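Local coordinates for protein NAGD (Escherichia coli, PDB 2C4N) that removes phosphate from ribonucleoside 5'-phosphates by hydrolysis, using a bound magnesium ion, as a member of the HAD-like hydrolase superfamily, at residues Ala87-Glu92 with Phe113-Glu118; Asp125-Ala130 with Ala161-Ile166. One frame throughout, in Å; residues are numbered along the deposited sequence.

Contact 1 of 2, residues Ala87-Glu92 with Phe113-Glu118; sequences AYVVGE and FVIVGE
Y88 and V90 reach across to F113 and I115 through their backbone N-H groups, and their carbonyls are taken in return by the N-H of I115 and G117. These four hydrogen bonds, among them I115 N to Y88 O at 2.9 Å, join two parallel strands in register, A87 beside F113 through V90 beside V116. The bond from V90 N to I115 O is nearly straight, 175° at the hydrogen. Past G91 and G117 the pairing decays: E92 N makes only a weak bond to E118 O, 3.3 Å, and a water that accepts from E118 N (3.1 Å) takes a weak bond from E92 N as well. OE2 of E92 accepts a hydrogen bond from the backbone N of R120, just past segment 113-118.

Apolar contacts lie on both faces. I115 holds CG1 anti to its carbonyl carbon (chi1 -53°), and the chain extends from there to put CD1 3.6 Å from CB of small A87. On the face of Y88 and V114, CG2 of V116 meets CB of V90 at 4.1 Å. Beta-branched V89, V90, V114, I115 and V116 suit an extended backbone.

The strands are the two ends of a beta-alpha-beta unit completed by helix 94-101. Strand 86-90 is the outer one; on its other side strand 105-116 pairs with strand 139-142, and helices 124-135 and 156-167 pack against the face of V114 and V116.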
loop_
_atom_site.group_PDB
_atom_site.type_symbol
_atom_site.label_atom_id
_atom_site.label_comp_id
_atom_site.label_asym_id
_atom_site.label_seq_id
_atom_site.Cartn_x
_atom_site.Cartn_y
_atom_site.Cartn_z
ATOM N N ALA A 87 19.543 11.390 20.094
ATOM C CA ALA A 87 18.387 10.674 19.589
ATOM C C ALA A 87 17.173 10.721 20.498
ATOM O O ALA A 87 17.294 10.739 21.723
ATOM C CB ALA A 87 18.763 9.216 19.332
ATOM N N TYR A 88 15.999 10.766 19.882
ATOM C CA TYR A 88 14.763 10.717 20.636
ATOM C C TYR A 88 14.413 9.240 20.496
ATOM O O TYR A 88 14.264 8.733 19.379
ATOM C CB TYR A 88 13.673 11.587 20.009
ATOM C CG TYR A 88 12.341 11.390 20.688
ATOM C CD1 TYR A 88 11.297 10.730 20.041
ATOM C CD2 TYR A 88 12.146 11.797 22.007
ATOM C CE1 TYR A 88 10.094 10.474 20.692
ATOM C CE2 TYR A 88 10.947 11.545 22.670
ATOM C CZ TYR A 88 9.925 10.882 22.007
ATOM O OH TYR A 88 8.747 10.612 22.666
ATOM N N VAL A 89 14.302 8.545 21.621
ATOM C CA VAL A 89 14.026 7.123 21.585
ATOM C C VAL A 89 12.656 6.722 22.093
ATOM O O VAL A 89 12.203 7.174 23.145
ATOM C CB VAL A 89 15.096 6.336 22.387
ATOM C CG1 VAL A 89 14.821 4.840 22.315
ATOM C CG2 VAL A 89 16.485 6.649 21.841
ATOM N N VAL A 90 11.992 5.882 21.310
ATOM C CA VAL A 90 10.691 5.344 21.669
ATOM C C VAL A 90 11.022 3.888 21.966
ATOM O O VAL A 90 11.023 3.043 21.079
ATOM C CB VAL A 90 9.690 5.420 20.494
ATOM C CG1 VAL A 90 8.380 4.739 20.878
ATOM C CG2 VAL A 90 9.433 6.877 20.120
ATOM N N GLY A 91 11.346 3.608 23.221
ATOM C CA GLY A 91 11.698 2.253 23.596
ATOM C C GLY A 91 12.121 2.222 25.046
ATOM O O GLY A 91 12.079 3.246 25.722
ATOM N N GLU A 92 12.541 1.060 25.528
ATOM C CA GLU A 92 12.939 0.952 26.924
ATOM C C GLU A 92 13.885 -0.212 27.146
ATOM O O GLU A 92 14.046 -1.065 26.278
ATOM C CB GLU A 92 11.693 0.768 27.799
ATOM C CG GLU A 92 10.953 -0.562 27.563
ATOM C CD GLU A 92 9.588 -0.627 28.246
ATOM O OE1 GLU A 92 9.329 0.202 29.144
ATOM O OE2 GLU A 92 8.772 -1.511 27.890
ATOM N N PHE A 113 18.440 11.646 15.451
ATOM C CA PHE A 113 17.699 10.433 15.114
ATOM C C PHE A 113 16.449 10.246 15.952
ATOM O O PHE A 113 16.353 10.744 17.074
ATOM C CB PHE A 113 18.531 9.171 15.379
ATOM C CG PHE A 113 19.851 9.137 14.693
ATOM C CD1 PHE A 113 20.941 9.826 15.218
ATOM C CD2 PHE A 113 20.018 8.390 13.536
ATOM C CE1 PHE A 113 22.180 9.767 14.599
ATOM C CE2 PHE A 113 21.256 8.324 12.907
ATOM C CZ PHE A 113 22.341 9.017 13.444
ATOM N N VAL A 114 15.506 9.494 15.393
ATOM C CA VAL A 114 14.290 9.095 16.091
ATOM C C VAL A 114 14.463 7.583 16.000
ATOM O O VAL A 114 14.528 7.026 14.901
ATOM C CB VAL A 114 12.999 9.509 15.356
ATOM C CG1 VAL A 114 11.807 8.725 15.921
ATOM C CG2 VAL A 114 12.753 11.003 15.540
ATOM N N ILE A 115 14.582 6.924 17.145
ATOM C CA ILE A 115 14.788 5.487 17.166
ATOM C C ILE A 115 13.615 4.808 17.846
ATOM O O ILE A 115 13.269 5.138 18.977
ATOM C CB ILE A 115 16.072 5.133 17.929
ATOM C CG1 ILE A 115 17.248 5.928 17.353
ATOM C CG2 ILE A 115 16.324 3.638 17.848
ATOM C CD1 ILE A 115 18.505 5.835 18.176
ATOM N N VAL A 116 13.009 3.855 17.149
ATOM C CA VAL A 116 11.872 3.142 17.694
ATOM C C VAL A 116 12.186 1.670 17.905
ATOM O O VAL A 116 12.648 0.979 16.994
ATOM C CB VAL A 116 10.631 3.246 16.765
ATOM C CG1 VAL A 116 9.428 2.560 17.417
ATOM C CG2 VAL A 116 10.319 4.709 16.470
ATOM N N GLY A 117 11.949 1.205 19.125
ATOM C CA GLY A 117 12.160 -0.193 19.455
ATOM C C GLY A 117 10.823 -0.696 19.961
ATOM O O GLY A 117 9.842 -0.703 19.221
ATOM N N GLU A 118 10.784 -1.110 21.221
ATOM C CA GLU A 118 9.552 -1.577 21.841
ATOM C C GLU A 118 9.436 -1.030 23.260
ATOM O O GLU A 118 10.420 -0.949 23.998
ATOM C CB GLU A 118 9.505 -3.109 21.873
ATOM C CG GLU A 118 8.591 -3.683 22.953
ATOM C CD GLU A 118 7.103 -3.477 22.691
ATOM O OE1 GLU A 118 6.706 -2.417 22.161
ATOM O OE2 GLU A 118 6.317 -4.385 23.042
HETATM O O HOH W 1 13.276 -1.129 23.029
HETATM O O HOH W 2 11.726 -3.359 25.191
#

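Contact 2 of 2, residues Asp125-Ala130 with Ala161-Ile166; sequences DMMHKA and AGIEKI
M127 and A130 of one helix face I163 and I166 of another, and G162 supplies the hollow between them. The short helical segments run broadly parallel, crossing at -41°, with axes 8.9 Å apart at closest approach. The CA atoms come nearest at M127 and I163, 5.7 Å apart.

The main bump is the side chain of M127. With CG anti to the backbone N (chi1 -172°) and the chain extended through chi2, the thioether is carried over to the second helix, where SD rests 3.9 Å from the CA of G162. With no side chain at G162, the sulfur can rest directly on the helix backbone. CD1 of I166 approaches that sulfur too, also at 3.9 Å, the two side chains crossing at about a right angle. Meanwhile CG of M127 lies alongside I163, 4.1 Å from its CG1.

Nearly a turn on along helix 125-130, at A130, the relief is reversed. A130 offers a low methyl surface, and I163 fills it: its CD1 comes to 3.5 Å from CB of A130, while CG2 packs beside the same residue. A short side chain on one helix thus receives a branched one from the other. I163 also reaches V116 and F140 of the neighbouring sheet, and A130 touches Y88 and V114.

M127 and I166 also pack on Y122 and T147 of the second subunit, respectively. Both helices lie on one face of the parallel sheet of strands 86-90, 105-116, 139-142 and 172-173. Between them mostly apolar side-chain groups meet, all on buried residues, while backbone bonds such as K129 N to D125 O stay within each helix. This is consistent with cohesion by dispersion forces and exclusion of water, with large and small side chains matched in shape.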
loop_
_atom_site.group_PDB
_atom_site.type_symbol
_atom_site.label_atom_id
_atom_site.label_comp_id
_atom_site.label_asym_id
_atom_site.label_seq_id
_atom_site.Cartn_x
_atom_site.Cartn_y
_atom_site.Cartn_z
ATOM N N ASP A 125 1.755 10.908 23.307
ATOM C CA ASP A 125 2.847 11.877 23.355
ATOM C C ASP A 125 4.088 11.423 22.588
ATOM O O ASP A 125 4.692 12.208 21.862
ATOM C CB ASP A 125 3.215 12.190 24.809
ATOM C CG ASP A 125 2.113 12.934 25.538
ATOM O OD1 ASP A 125 1.702 14.012 25.056
ATOM O OD2 ASP A 125 1.662 12.445 26.596
ATOM N N MET A 126 4.467 10.164 22.751
ATOM C CA MET A 126 5.630 9.625 22.052
ATOM C C MET A 126 5.391 9.606 20.549
ATOM O O MET A 126 6.265 9.967 19.769
ATOM C CB MET A 126 5.933 8.206 22.535
ATOM C CG MET A 126 6.483 8.125 23.947
ATOM S SD MET A 126 6.965 6.438 24.342
ATOM C CE MET A 126 6.709 6.409 26.115
ATOM N N MET A 127 4.201 9.176 20.144
ATOM C CA MET A 127 3.872 9.127 18.722
ATOM C C MET A 127 3.952 10.535 18.147
ATOM O O MET A 127 4.483 10.748 17.059
ATOM C CB MET A 127 2.458 8.572 18.517
ATOM C CG MET A 127 2.114 8.305 17.060
ATOM S SD MET A 127 0.367 7.984 16.744
ATOM C CE MET A 127 0.089 6.512 17.704
ATOM N N HIS A 128 3.419 11.493 18.899
ATOM C CA HIS A 128 3.412 12.894 18.498
ATOM C C HIS A 128 4.827 13.429 18.297
ATOM O O HIS A 128 5.159 13.949 17.235
ATOM C CB HIS A 128 2.686 13.731 19.560
ATOM C CG HIS A 128 2.767 15.208 19.330
ATOM N ND1 HIS A 128 2.862 16.115 20.364
ATOM C CD2 HIS A 128 2.758 15.938 18.190
ATOM C CE1 HIS A 128 2.912 17.340 19.870
ATOM N NE2 HIS A 128 2.850 17.259 18.553
ATOM N N LYS A 129 5.660 13.307 19.325
ATOM C CA LYS A 129 7.031 13.797 19.239
ATOM C C LYS A 129 7.831 13.113 18.144
ATOM O O LYS A 129 8.534 13.772 17.381
ATOM C CB LYS A 129 7.754 13.625 20.574
ATOM C CG LYS A 129 7.208 14.477 21.708
ATOM C CD LYS A 129 8.161 14.420 22.893
ATOM C CE LYS A 129 7.560 15.021 24.149
ATOM N NZ LYS A 129 8.509 14.901 25.297
ATOM N N ALA A 130 7.731 11.791 18.071
ATOM C CA ALA A 130 8.456 11.042 17.050
ATOM C C ALA A 130 8.033 11.506 15.661
ATOM O O ALA A 130 8.869 11.738 14.792
ATOM C CB ALA A 130 8.192 9.539 17.211
ATOM N N ALA A 161 3.878 2.414 12.921
ATOM C CA ALA A 161 2.711 2.672 12.082
ATOM C C ALA A 161 2.112 4.078 12.208
ATOM O O ALA A 161 1.902 4.761 11.200
ATOM C CB ALA A 161 1.642 1.612 12.353
ATOM N N GLY A 162 1.833 4.506 13.437
ATOM C CA GLY A 162 1.267 5.829 13.646
ATOM C C GLY A 162 2.230 6.941 13.270
ATOM O O GLY A 162 1.833 7.959 12.703
ATOM N N ILE A 163 3.505 6.746 13.590
ATOM C CA ILE A 163 4.534 7.732 13.276
ATOM C C ILE A 163 4.676 7.893 11.764
ATOM O O ILE A 163 4.797 9.010 11.261
ATOM C CB ILE A 163 5.895 7.316 13.887
ATOM C CG1 ILE A 163 5.765 7.246 15.416
ATOM C CG2 ILE A 163 6.980 8.307 13.487
ATOM C CD1 ILE A 163 6.884 6.475 16.103
ATOM N N GLU A 164 4.655 6.776 11.043
ATOM C CA GLU A 164 4.766 6.795 9.584
ATOM C C GLU A 164 3.553 7.484 8.960
ATOM O O GLU A 164 3.683 8.274 8.026
ATOM C CB GLU A 164 4.855 5.365 9.030
ATOM C CG GLU A 164 6.017 4.550 9.562
ATOM C CD GLU A 164 6.038 3.136 9.019
ATOM O OE1 GLU A 164 6.298 2.956 7.814
ATOM O OE2 GLU A 164 5.791 2.196 9.799
ATOM N N LYS A 165 2.374 7.171 9.486
ATOM C CA LYS A 165 1.116 7.738 8.991
ATOM C C LYS A 165 1.096 9.264 9.079
ATOM O O LYS A 165 0.699 9.949 8.136
ATOM C CB LYS A 165 -0.055 7.172 9.798
ATOM C CG LYS A 165 -1.270 6.781 8.975
ATOM C CD LYS A 165 -0.906 5.673 8.001
ATOM C CE LYS A 165 -2.065 4.714 7.780
ATOM N NZ LYS A 165 -1.634 3.465 7.081
ATOM N N ILE A 166 1.534 9.787 10.219
ATOM C CA ILE A 166 1.557 11.227 10.451
ATOM C C ILE A 166 2.660 11.942 9.677
ATOM O O ILE A 166 2.417 12.975 9.053
ATOM C CB ILE A 166 1.738 11.542 11.957
ATOM C CG1 ILE A 166 0.567 10.959 12.752
ATOM C CG2 ILE A 166 1.831 13.058 12.178
ATOM C CD1 ILE A 166 0.746 11.023 14.258
#

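In the fold
Contact 1 lies within a sheet, whereas contact 2 joins two helices that cover one of its faces. They touch directly: the side chain of Y88 lies against the helix at M126, K129 and A130, and V116 meets I163. Strand 105-116 leads into helix 124-135, so the two contacts follow in series along the chain. Backbone hydrogen bonding dominates contact 1, which passes from a largely buried strand pair to a more open, hydrated end at E92 and E118; contact 2 is buried and apolar throughout. Both border the second subunit, contact 1 through a weak bond of E118 to W124 of that subunit, contact 2 through both its helices.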